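Local coordinates for protein glycosyl hydrolase (Rhizobium leguminosarum bv. trifolii, PDB 5NDX) that is an alpha-L-iduronidase of glycosyl hydrolase family 39, probably cleaving O-glycosidic bonds, and an orthologue of the human enzyme linked to mucopolysaccharidosis I, at residues A[55-60]-A[91-96]; A[77-82]-A[124-129]. The protein carries 2 engineered substitutions. All blocks are in the same frame, centred on the assembly; numbering follows the deposited sequence.

Interaction 1 of 2, residues A[55-60]-A[91-96]; sequences FLRVHY and KPFFEL. With 8U8 ((2~{R},3~{S},4~{S},5~{R},6~{S})-6-(4-methyl-2-oxidanylidene-chromen-7-yl)oxy-3,4,5-tris(oxidanyl)oxane-2-carboxylic acid), chain N; 8U8 ((2~{R},3~{S},4~{S},5~{R},6~{S})-6-(4-methyl-2-oxidanylidene-chromen-7-yl)oxy-3,4,5-tris(oxidanyl)oxane-2-carboxylic acid), chain M.
Neighbouring parallel strands of the TIM barrel meet here, Phe55 lying beside Lys91 and Leu56 beside Pro92. At the strand starts, Phe55 lays one ring face against the coumarin of one ligand, its CE2 3.4 Å from C8. Leu56 N-H donates to Lys91 O at 3.0 Å, and Phe93 N-H to Leu56 O at 2.8 Å. Pro92 fits here because neither bond needs an N-H from it. Beyond Phe93 the strands diverge, and a water bridges Val58 O and Glu95 O. Glu95 OE1 accepts the N-H of His59 ND1 on its syn lone pair at 2.6 Å, in the imidazole plane, steadying the ring while His59 NE2 bonds O3 of the second ligand, 3.1 Å away. Arg57, CG anti to the backbone N (chi1 179°), runs alongside Phe93, its CD 3.6 Å from Phe93 CD2, and brings a guanidinium face over Glu95 OE2; Glu142, Asp264 and Glu265 also pair with it. A leucine in place of this arginine would probably leave these carboxylates without their shared positive charge and Glu95 freer to turn. The cluster marks the C-terminal strand ends, His59 about 6 Å, side chain to side chain, from engineered Gln146 (predicted proton-donor position): the active-site end of TIM-barrel glycosidases.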
ATOM      1  N   PHE A  55      -3.819   5.140   3.427  1.00 32.11           N
ATOM      2  CA  PHE A  55      -3.246   6.475   3.271  1.00 33.28           C
ATOM      3  C   PHE A  55      -2.465   6.631   1.979  1.00 33.85           C
ATOM      4  O   PHE A  55      -1.764   5.704   1.568  1.00 33.12           O
ATOM      5  CB  PHE A  55      -2.359   6.814   4.469  1.00 34.42           C
ATOM      6  CG  PHE A  55      -3.111   6.866   5.776  1.00 33.63           C
ATOM      7  CD1 PHE A  55      -3.816   8.011   6.131  1.00 36.34           C
ATOM      8  CD2 PHE A  55      -3.131   5.806   6.601  1.00 33.63           C
ATOM      9  CE1 PHE A  55      -4.544   8.063   7.308  1.00 36.60           C
ATOM     10  CE2 PHE A  55      -3.854   5.837   7.799  1.00 36.72           C
ATOM     11  CZ  PHE A  55      -4.563   6.989   8.156  1.00 34.69           C
ATOM     12  N   LEU A  56      -2.618   7.785   1.332  1.00 33.66           N
ATOM     13  CA  LEU A  56      -1.804   8.185   0.201  1.00 34.85           C
ATOM     14  C   LEU A  56      -0.994   9.401   0.584  1.00 34.49           C
ATOM     15  O   LEU A  56      -1.567  10.387   1.071  1.00 35.40           O
ATOM     16  CB  LEU A  56      -2.675   8.589  -0.969  1.00 37.13           C
ATOM     17  CG  LEU A  56      -3.429   7.575  -1.745  1.00 42.22           C
ATOM     18  CD1 LEU A  56      -4.069   8.254  -2.944  1.00 44.62           C
ATOM     19  CD2 LEU A  56      -2.497   6.456  -2.215  1.00 45.00           C
ATOM     20  N   ARG A  57       0.295   9.342   0.344  1.00 33.16           N
ATOM     21  CA  ARG A  57       1.227  10.404   0.666  1.00 36.99           C
ATOM     22  C   ARG A  57       1.661  10.990  -0.676  1.00 38.04           C
ATOM     23  O   ARG A  57       2.526  10.440  -1.369  1.00 38.70           O
ATOM     24  CB  ARG A  57       2.407   9.883   1.454  1.00 38.72           C
ATOM     25  CG  ARG A  57       3.449  10.938   1.809  1.00 41.80           C
ATOM     26  CD  ARG A  57       4.412  10.468   2.909  1.00 45.32           C
ATOM     27  NE  ARG A  57       5.765  10.716   2.479  1.00 58.30           N
ATOM     28  CZ  ARG A  57       6.511  11.760   2.773  1.00 59.42           C
ATOM     29  NH1 ARG A  57       6.085  12.709   3.560  1.00 72.93           N
ATOM     30  NH2 ARG A  57       7.702  11.855   2.261  1.00 59.18           N
ATOM     31  N   VAL A  58       0.982  12.044  -1.088  1.00 36.69           N
ATOM     32  CA  VAL A  58       1.194  12.606  -2.427  1.00 39.26           C
ATOM     33  C   VAL A  58       1.927  13.964  -2.319  1.00 40.45           C
ATOM     34  O   VAL A  58       1.423  14.887  -1.630  1.00 39.62           O
ATOM     35  CB  VAL A  58      -0.144  12.798  -3.156  1.00 39.03           C
ATOM     36  CG1 VAL A  58       0.086  13.433  -4.509  1.00 40.59           C
ATOM     37  CG2 VAL A  58      -0.920  11.472  -3.297  1.00 39.09           C
ATOM     38  N   HIS A  59       3.059  14.087  -3.026  1.00 38.39           N
ATOM     39  CA  HIS A  59       3.896  15.292  -2.973  1.00 42.31           C
ATOM     40  C   HIS A  59       3.285  16.476  -3.716  1.00 40.61           C
ATOM     41  O   HIS A  59       2.693  16.305  -4.789  1.00 42.42           O
ATOM     42  CB  HIS A  59       5.267  15.077  -3.648  1.00 45.02           C
ATOM     43  CG  HIS A  59       6.256  14.279  -2.870  1.00 47.61           C
ATOM     44  ND1 HIS A  59       6.123  14.004  -1.525  1.00 49.10           N
ATOM     45  CD2 HIS A  59       7.463  13.770  -3.241  1.00 48.76           C
ATOM     46  CE1 HIS A  59       7.178  13.325  -1.106  1.00 50.51           C
ATOM     47  NE2 HIS A  59       8.000  13.159  -2.133  1.00 50.36           N
ATOM     48  N   TYR A  60       3.492  17.664  -3.177  1.00 40.87           N
ATOM     49  CA  TYR A  60       3.150  18.943  -3.846  1.00 42.52           C
ATOM     50  C   TYR A  60       1.652  19.144  -4.054  1.00 42.43           C
ATOM     51  O   TYR A  60       1.230  19.685  -5.072  1.00 42.17           O
ATOM     52  CB  TYR A  60       3.875  19.046  -5.196  1.00 47.33           C
ATOM     53  CG  TYR A  60       5.379  18.956  -5.106  1.00 49.31           C
ATOM     54  CD1 TYR A  60       6.099  19.991  -4.505  1.00 54.99           C
ATOM     55  CD2 TYR A  60       6.087  17.895  -5.659  1.00 52.71           C
ATOM     56  CE1 TYR A  60       7.484  19.976  -4.439  1.00 56.92           C
ATOM     57  CE2 TYR A  60       7.486  17.857  -5.597  1.00 55.53           C
ATOM     58  CZ  TYR A  60       8.169  18.911  -4.976  1.00 57.67           C
ATOM     59  OH  TYR A  60       9.528  18.940  -4.856  1.00 61.66           O
ATOM     60  N   LYS A  91      -7.335   8.136   2.495  1.00 33.41           N
ATOM     61  CA  LYS A  91      -7.099   9.342   3.250  1.00 34.17           C
ATOM     62  C   LYS A  91      -5.766   9.923   2.905  1.00 35.15           C
ATOM     63  O   LYS A  91      -4.813   9.196   2.741  1.00 33.57           O
ATOM     64  CB  LYS A  91      -7.112   9.014   4.739  1.00 34.59           C
ATOM     65  CG  LYS A  91      -8.467   8.425   5.178  1.00 35.42           C
ATOM     66  CD  LYS A  91      -8.436   7.851   6.550  1.00 35.82           C
ATOM     67  CE  LYS A  91      -9.763   7.154   6.918  1.00 36.66           C
ATOM     68  NZ  LYS A  91     -10.819   8.175   6.941  1.00 38.30           N
ATOM     69  N   PRO A  92      -5.660  11.257   2.876  1.00 37.00           N
ATOM     70  CA  PRO A  92      -4.343  11.795   2.640  1.00 35.63           C
ATOM     71  C   PRO A  92      -3.418  11.753   3.872  1.00 35.50           C
ATOM     72  O   PRO A  92      -3.818  12.071   5.003  1.00 33.76           O
ATOM     73  CB  PRO A  92      -4.643  13.230   2.217  1.00 37.42           C
ATOM     74  CG  PRO A  92      -5.918  13.535   2.867  1.00 36.94           C
ATOM     75  CD  PRO A  92      -6.702  12.288   2.722  1.00 36.36           C
ATOM     76  N   PHE A  93      -2.183  11.355   3.617  1.00 34.28           N
ATOM     77  CA  PHE A  93      -1.072  11.605   4.516  1.00 36.62           C
ATOM     78  C   PHE A  93      -0.525  12.892   3.898  1.00 36.59           C
ATOM     79  O   PHE A  93       0.226  12.853   2.930  1.00 36.82           O
ATOM     80  CB  PHE A  93      -0.097  10.420   4.495  1.00 38.07           C
ATOM     81  CG  PHE A  93       1.053  10.508   5.453  1.00 39.43           C
ATOM     82  CD1 PHE A  93       1.187  11.522   6.386  1.00 39.05           C
ATOM     83  CD2 PHE A  93       2.052   9.528   5.396  1.00 40.39           C
ATOM     84  CE1 PHE A  93       2.284  11.575   7.238  1.00 39.75           C
ATOM     85  CE2 PHE A  93       3.148   9.586   6.237  1.00 39.96           C
ATOM     86  CZ  PHE A  93       3.254  10.596   7.185  1.00 41.14           C
ATOM     87  N   PHE A  94      -1.042  14.017   4.419  1.00 35.32           N
ATOM     88  CA  PHE A  94      -1.083  15.309   3.739  1.00 37.21           C
ATOM     89  C   PHE A  94       0.195  16.074   4.065  1.00 37.08           C
ATOM     90  O   PHE A  94       0.332  16.612   5.170  1.00 37.05           O
ATOM     91  CB  PHE A  94      -2.313  16.114   4.235  1.00 37.39           C
ATOM     92  CG  PHE A  94      -2.733  17.248   3.335  1.00 37.96           C
ATOM     93  CD1 PHE A  94      -1.866  18.282   3.010  1.00 40.21           C
ATOM     94  CD2 PHE A  94      -4.018  17.307   2.841  1.00 38.80           C
ATOM     95  CE1 PHE A  94      -2.272  19.312   2.169  1.00 39.84           C
ATOM     96  CE2 PHE A  94      -4.424  18.341   2.004  1.00 39.56           C
ATOM     97  CZ  PHE A  94      -3.554  19.345   1.682  1.00 39.72           C
ATOM     98  N   GLU A  95       1.116  16.107   3.117  1.00 35.76           N
ATOM     99  CA  GLU A  95       2.320  16.891   3.261  1.00 38.20           C
ATOM    100  C   GLU A  95       1.960  18.328   2.938  1.00 38.34           C
ATOM    101  O   GLU A  95       1.405  18.610   1.850  1.00 37.20           O
ATOM    102  CB  GLU A  95       3.427  16.434   2.313  1.00 39.79           C
ATOM    103  CG  GLU A  95       3.786  14.965   2.489  1.00 43.12           C
ATOM    104  CD  GLU A  95       4.726  14.493   1.392  1.00 46.19           C
ATOM    105  OE1 GLU A  95       4.227  14.157   0.280  1.00 47.70           O
ATOM    106  OE2 GLU A  95       5.954  14.519   1.651  1.00 47.97           O
ATOM    107  N   LEU A  96       2.263  19.214   3.874  1.00 39.84           N
ATOM    108  CA  LEU A  96       1.958  20.643   3.699  1.00 42.57           C
ATOM    109  C   LEU A  96       3.076  21.240   2.832  1.00 44.15           C
ATOM    110  O   LEU A  96       4.048  21.792   3.327  1.00 45.25           O
ATOM    111  CB  LEU A  96       1.842  21.311   5.061  1.00 42.68           C
ATOM    112  CG  LEU A  96       0.631  20.815   5.864  1.00 42.63           C
ATOM    113  CD1 LEU A  96       0.663  21.290   7.314  1.00 45.01           C
ATOM    114  CD2 LEU A  96      -0.692  21.169   5.208  1.00 42.86           C
TER
HETATM  115  C15 8U8 N 713       1.625   9.533  10.304  1.00 39.80           C
HETATM  116  C13 8U8 N 713       1.096   8.796  11.366  1.00 38.49           C
HETATM  117  C14 8U8 N 713       1.366   9.171  12.676  1.00 37.93           C
HETATM  118  C16 8U8 N 713       0.778   8.488  13.731  1.00 40.89           C
HETATM  119  O9  8U8 N 713       1.070   8.797  14.879  1.00 43.88           O
HETATM  120  O8  8U8 N 713      -0.004   7.400  13.497  1.00 39.56           O
HETATM  121  C11 8U8 N 713      -0.317   7.052  12.232  1.00 36.64           C
HETATM  122  C10 8U8 N 713      -1.196   6.004  12.106  1.00 36.69           C
HETATM  123  C12 8U8 N 713       0.224   7.725  11.146  1.00 35.90           C
HETATM  124  C7  8U8 N 713      -0.166   7.307   9.873  1.00 34.62           C
HETATM  125  C8  8U8 N 713      -1.048   6.241   9.742  1.00 35.70           C
HETATM  126  C9  8U8 N 713      -1.582   5.583  10.852  1.00 37.33           C
HETATM  127  O2  8U8 N 713      -2.463   4.547  10.665  1.00 41.07           O
HETATM  128  C5  8U8 N 713      -3.351   4.175  11.752  1.00 39.17           C
HETATM  129  O1  8U8 N 713      -2.535   3.239  12.478  1.00 42.11           O
HETATM  130  C1  8U8 N 713      -3.135   2.523  13.582  1.00 43.03           C
HETATM  131  C6  8U8 N 713      -3.547   3.493  14.744  1.00 46.71           C
HETATM  132  O7  8U8 N 713      -2.954   4.584  14.860  1.00 43.36           O
HETATM  133  O6  8U8 N 713      -4.501   3.138  15.454  1.00 51.91           O
HETATM  134  C2  8U8 N 713      -4.331   1.773  13.001  1.00 42.63           C
HETATM  135  O5  8U8 N 713      -5.020   0.970  14.009  1.00 41.25           O
HETATM  136  C3  8U8 N 713      -5.308   2.768  12.334  1.00 39.15           C
HETATM  137  O4  8U8 N 713      -6.339   2.022  11.743  1.00 38.10           O
HETATM  138  C4  8U8 N 713      -4.589   3.538  11.225  1.00 38.59           C
HETATM  139  O3  8U8 N 713      -5.428   4.545  10.655  1.00 39.84           O
HETATM  140  C15 8U8 M 712      18.321  14.118  -3.847  1.00126.91           C
HETATM  141  C13 8U8 M 712      18.231  13.255  -2.732  1.00131.95           C
HETATM  142  C14 8U8 M 712      19.287  13.233  -1.817  1.00132.30           C
HETATM  143  C16 8U8 M 712      19.221  12.422  -0.680  1.00131.61           C
HETATM  144  O9  8U8 M 712      20.201  12.432   0.062  1.00128.59           O
HETATM  145  O8  8U8 M 712      18.127  11.614  -0.440  1.00122.24           O
HETATM  146  C11 8U8 M 712      17.024  11.696  -1.254  1.00118.18           C
HETATM  147  C10 8U8 M 712      15.878  10.971  -0.911  1.00111.55           C
HETATM  148  C12 8U8 M 712      17.069  12.509  -2.419  1.00128.18           C
HETATM  149  C7  8U8 M 712      15.902  12.585  -3.205  1.00122.67           C
HETATM  150  C8  8U8 M 712      14.757  11.862  -2.855  1.00115.94           C
HETATM  151  C9  8U8 M 712      14.735  11.041  -1.716  1.00109.17           C
HETATM  152  O2  8U8 M 712      13.617  10.337  -1.311  1.00 90.24           O
HETATM  153  C5  8U8 M 712      12.541   9.886  -2.222  1.00 68.08           C
HETATM  154  O1  8U8 M 712      13.139   9.247  -3.361  1.00 60.78           O
HETATM  155  C1  8U8 M 712      12.362   9.050  -4.479  1.00 48.18           C
HETATM  156  C6  8U8 M 712      12.787   7.766  -4.914  1.00 35.15           C
HETATM  157  O7  8U8 M 712      12.663   7.535  -6.111  1.00 37.79           O
HETATM  158  O6  8U8 M 712      13.205   7.014  -4.052  1.00 37.30           O
HETATM  159  C2  8U8 M 712      10.824   8.922  -4.257  1.00 59.96           C
HETATM  160  O5  8U8 M 712      10.536   7.606  -3.739  1.00 54.97           O
HETATM  161  C3  8U8 M 712      10.216  10.075  -3.345  1.00 54.95           C
HETATM  162  O4  8U8 M 712       9.388  10.886  -4.104  1.00 55.21           O
HETATM  163  C4  8U8 M 712      11.337  10.920  -2.659  1.00 66.47           C
HETATM  164  O3  8U8 M 712      10.711  11.726  -1.579  1.00 53.88           O
HETATM  165  O   HOH W   1       1.765  17.481  -0.613  1.00 37.21           O
HETATM  166  O   HOH W   2       0.505  14.516   0.778  1.00 41.80           O

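Interaction 2 of 2, residues A[77-82]-A[124-129]; sequences LLDRAL and VDRYGA. With SO4 (sulfate ion), chain L.
Asp79 OD1 is gripped by two donors from helix 110-131: Tyr127 OH at 2.7 Å and Arg126 NE at 3.0 Å. This helix and helix 76-87 belong to the outer layer of the TIM barrel, and the axes of the two short segments approach to 12.1 Å at 47°, a spacing that long side chains must bridge. Arginine suits this span. Its chain is extended from CG to NE, with CG anti to the backbone N (chi1 -176°), and it meets the carboxylate side-on in a two-nitrogen salt bridge, NH2 reaching Asp79 OD2 at 2.8 Å. Both Asp79 oxygens use their syn lone pairs, and the carboxylate and guanidinium planes are only 7° apart, holding the pair flat. The tyrosine hydroxyl approaches OD1 from the anti side, tilted out of the carboxylate plane, and the ring stands almost perpendicular to that plane. Aspartate, short and double-headed, can serve both neighbours, and these donors are likely to favour its charged form. Along another edge of the guanidinium, NH1 and NH2 hydrogen-bond a sulfate, probably from the crystallisation liquor, NH2 being shared with Asp79. Leucines fill the apolar part: Leu78 CD2 lies 3.8 Å from Tyr127 CE2. Arg126 CG, from the same helix, lies over one face of that ring. Over the opposite face, Leu82 CD1 makes a CH-pi contact, 3.5 Å from the ring centroid and nearly on its normal.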
ATOM      1  N   LEU A  77      -8.575  22.457  -8.495  1.00 42.77           N
ATOM      2  CA  LEU A  77      -7.749  21.278  -8.758  1.00 42.03           C
ATOM      3  C   LEU A  77      -7.497  20.445  -7.503  1.00 42.21           C
ATOM      4  O   LEU A  77      -7.558  19.206  -7.564  1.00 41.66           O
ATOM      5  CB  LEU A  77      -6.419  21.623  -9.457  1.00 42.44           C
ATOM      6  CG  LEU A  77      -6.581  22.318 -10.826  1.00 45.36           C
ATOM      7  CD1 LEU A  77      -5.201  22.562 -11.484  1.00 46.02           C
ATOM      8  CD2 LEU A  77      -7.499  21.529 -11.772  1.00 45.21           C
ATOM      9  N   LEU A  78      -7.255  21.120  -6.376  1.00 41.41           N
ATOM     10  CA  LEU A  78      -7.077  20.439  -5.109  1.00 41.53           C
ATOM     11  C   LEU A  78      -8.348  19.716  -4.688  1.00 40.70           C
ATOM     12  O   LEU A  78      -8.279  18.584  -4.205  1.00 39.02           O
ATOM     13  CB  LEU A  78      -6.525  21.373  -4.004  1.00 40.87           C
ATOM     14  CG  LEU A  78      -6.105  20.706  -2.686  1.00 41.41           C
ATOM     15  CD1 LEU A  78      -5.057  19.588  -2.870  1.00 41.43           C
ATOM     16  CD2 LEU A  78      -5.579  21.715  -1.687  1.00 41.75           C
ATOM     17  N   ASP A  79      -9.502  20.337  -4.908  1.00 40.92           N
ATOM     18  CA  ASP A  79     -10.789  19.701  -4.670  1.00 41.37           C
ATOM     19  C   ASP A  79     -10.952  18.386  -5.448  1.00 40.63           C
ATOM     20  O   ASP A  79     -11.420  17.415  -4.896  1.00 38.10           O
ATOM     21  CB  ASP A  79     -11.963  20.596  -5.088  1.00 43.44           C
ATOM     22  CG  ASP A  79     -12.131  21.848  -4.221  1.00 44.16           C
ATOM     23  OD1 ASP A  79     -11.539  21.970  -3.119  1.00 42.20           O
ATOM     24  OD2 ASP A  79     -12.901  22.723  -4.704  1.00 44.22           O
ATOM     25  N   ARG A  80     -10.617  18.400  -6.731  1.00 41.54           N
ATOM     26  CA  ARG A  80     -10.706  17.210  -7.545  1.00 44.77           C
ATOM     27  C   ARG A  80      -9.756  16.122  -7.051  1.00 40.52           C
ATOM     28  O   ARG A  80     -10.127  14.980  -7.017  1.00 38.80           O
ATOM     29  CB  ARG A  80     -10.420  17.529  -9.019  1.00 48.27           C
ATOM     30  CG  ARG A  80     -11.603  18.285  -9.650  1.00 51.46           C
ATOM     31  CD  ARG A  80     -11.287  18.889 -11.019  1.00 53.25           C
ATOM     32  NE  ARG A  80     -10.698  17.903 -11.949  1.00 57.83           N
ATOM     33  CZ  ARG A  80     -10.011  18.191 -13.070  1.00 60.23           C
ATOM     34  NH1 ARG A  80      -9.788  19.452 -13.461  1.00 63.41           N
ATOM     35  NH2 ARG A  80      -9.534  17.204 -13.818  1.00 63.05           N
ATOM     36  N   ALA A  81      -8.565  16.513  -6.637  1.00 39.09           N
ATOM     37  CA  ALA A  81      -7.540  15.587  -6.208  1.00 39.27           C
ATOM     38  C   ALA A  81      -7.919  14.906  -4.881  1.00 40.78           C
ATOM     39  O   ALA A  81      -7.811  13.685  -4.757  1.00 38.69           O
ATOM     40  CB  ALA A  81      -6.213  16.306  -6.062  1.00 38.52           C
ATOM     41  N   LEU A  82      -8.363  15.694  -3.908  1.00 38.08           N
ATOM     42  CA  LEU A  82      -8.848  15.136  -2.649  1.00 37.89           C
ATOM     43  C   LEU A  82     -10.130  14.366  -2.831  1.00 38.81           C
ATOM     44  O   LEU A  82     -10.291  13.309  -2.196  1.00 37.19           O
ATOM     45  CB  LEU A  82      -8.987  16.187  -1.568  1.00 38.77           C
ATOM     46  CG  LEU A  82      -7.661  16.894  -1.240  1.00 41.40           C
ATOM     47  CD1 LEU A  82      -7.869  18.003  -0.231  1.00 41.35           C
ATOM     48  CD2 LEU A  82      -6.625  15.898  -0.734  1.00 41.67           C
ATOM     49  N   VAL A 124      -7.748  23.499   6.043  1.00 41.47           N
ATOM     50  CA  VAL A 124      -8.452  22.769   7.048  1.00 43.80           C
ATOM     51  C   VAL A 124      -9.905  23.247   7.154  1.00 44.03           C
ATOM     52  O   VAL A 124     -10.853  22.451   7.257  1.00 40.65           O
ATOM     53  CB  VAL A 124      -7.666  22.873   8.365  1.00 47.66           C
ATOM     54  CG1 VAL A 124      -8.556  22.576   9.546  1.00 53.91           C
ATOM     55  CG2 VAL A 124      -6.546  21.844   8.299  1.00 52.19           C
ATOM     56  N   ASP A 125     -10.080  24.554   7.088  1.00 45.67           N
ATOM     57  CA  ASP A 125     -11.427  25.109   7.047  1.00 47.57           C
ATOM     58  C   ASP A 125     -12.253  24.619   5.849  1.00 42.23           C
ATOM     59  O   ASP A 125     -13.366  24.174   5.992  1.00 40.89           O
ATOM     60  CB  ASP A 125     -11.371  26.636   7.041  1.00 52.24           C
ATOM     61  CG  ASP A 125     -12.740  27.238   7.162  1.00 56.55           C
ATOM     62  OD1 ASP A 125     -13.271  27.182   8.276  1.00 60.93           O
ATOM     63  OD2 ASP A 125     -13.288  27.677   6.129  1.00 61.92           O
ATOM     64  N   ARG A 126     -11.688  24.672   4.667  1.00 41.29           N
ATOM     65  CA  ARG A 126     -12.410  24.233   3.504  1.00 40.75           C
ATOM     66  C   ARG A 126     -12.752  22.720   3.505  1.00 40.82           C
ATOM     67  O   ARG A 126     -13.898  22.342   3.184  1.00 40.88           O
ATOM     68  CB  ARG A 126     -11.616  24.567   2.285  1.00 41.94           C
ATOM     69  CG  ARG A 126     -12.322  24.233   0.999  1.00 42.62           C
ATOM     70  CD  ARG A 126     -11.417  24.625  -0.147  1.00 43.17           C
ATOM     71  NE  ARG A 126     -12.103  24.395  -1.411  1.00 44.44           N
ATOM     72  CZ  ARG A 126     -13.036  25.204  -1.918  1.00 49.08           C
ATOM     73  NH1 ARG A 126     -13.412  26.310  -1.277  1.00 49.32           N
ATOM     74  NH2 ARG A 126     -13.620  24.904  -3.069  1.00 49.06           N
ATOM     75  N   TYR A 127     -11.786  21.864   3.857  1.00 39.29           N
ATOM     76  CA  TYR A 127     -11.989  20.433   3.655  1.00 38.65           C
ATOM     77  C   TYR A 127     -12.774  19.862   4.814  1.00 38.98           C
ATOM     78  O   TYR A 127     -13.559  18.952   4.630  1.00 37.39           O
ATOM     79  CB  TYR A 127     -10.671  19.698   3.254  1.00 37.79           C
ATOM     80  CG  TYR A 127     -10.239  20.198   1.904  1.00 37.07           C
ATOM     81  CD1 TYR A 127     -11.063  20.025   0.788  1.00 37.28           C
ATOM     82  CD2 TYR A 127      -9.056  20.889   1.728  1.00 37.19           C
ATOM     83  CE1 TYR A 127     -10.697  20.533  -0.457  1.00 37.59           C
ATOM     84  CE2 TYR A 127      -8.724  21.448   0.502  1.00 37.31           C
ATOM     85  CZ  TYR A 127      -9.547  21.260  -0.582  1.00 37.58           C
ATOM     86  OH  TYR A 127      -9.207  21.801  -1.787  1.00 38.42           O
ATOM     87  N   GLY A 128     -12.642  20.481   5.989  1.00 41.80           N
ATOM     88  CA  GLY A 128     -13.508  20.177   7.132  1.00 40.51           C
ATOM     89  C   GLY A 128     -14.975  20.449   6.825  1.00 39.77           C
ATOM     90  O   GLY A 128     -15.833  19.638   7.150  1.00 37.61           O
ATOM     91  N   ALA A 129     -15.242  21.557   6.142  1.00 40.16           N
ATOM     92  CA  ALA A 129     -16.590  21.857   5.647  1.00 40.48           C
ATOM     93  C   ALA A 129     -17.054  20.916   4.539  1.00 41.60           C
ATOM     94  O   ALA A 129     -18.216  20.505   4.510  1.00 39.61           O
ATOM     95  CB  ALA A 129     -16.640  23.270   5.125  1.00 40.65           C
TER
HETATM   96  S   SO4 L 711     -15.045  28.489  -3.881  1.00 91.49           S
HETATM   97  O1  SO4 L 711     -15.275  27.175  -4.565  1.00 87.26           O
HETATM   98  O2  SO4 L 711     -15.532  28.382  -2.475  1.00 89.43           O
HETATM   99  O3  SO4 L 711     -13.600  28.883  -3.863  1.00 81.26           O
HETATM  100  O4  SO4 L 711     -15.821  29.535  -4.618  1.00 92.51           O

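How the interactions relate
From the N terminus the chain passes through strand 55-58, helix 76-87, strand 91-95 and helix 110-131, two successive strand-helix units of the barrel. Interaction 1 closes the first loop when strand 91-95 returns beside 55-58, a right-handed beta-alpha-beta crossover with helix 76-87 inside it. Interaction 2 closes the second, bringing helix 110-131 against 76-87. Since the segments alternate along the sequence, the two loops cross instead of nesting: one joins adjacent strands of the inner wall, the other adjacent helices of the outer layer. Their centres lie about 13 Å apart, and the layers meet directly where Leu82 CD1 packs 4.1 Å from Phe94 CE2.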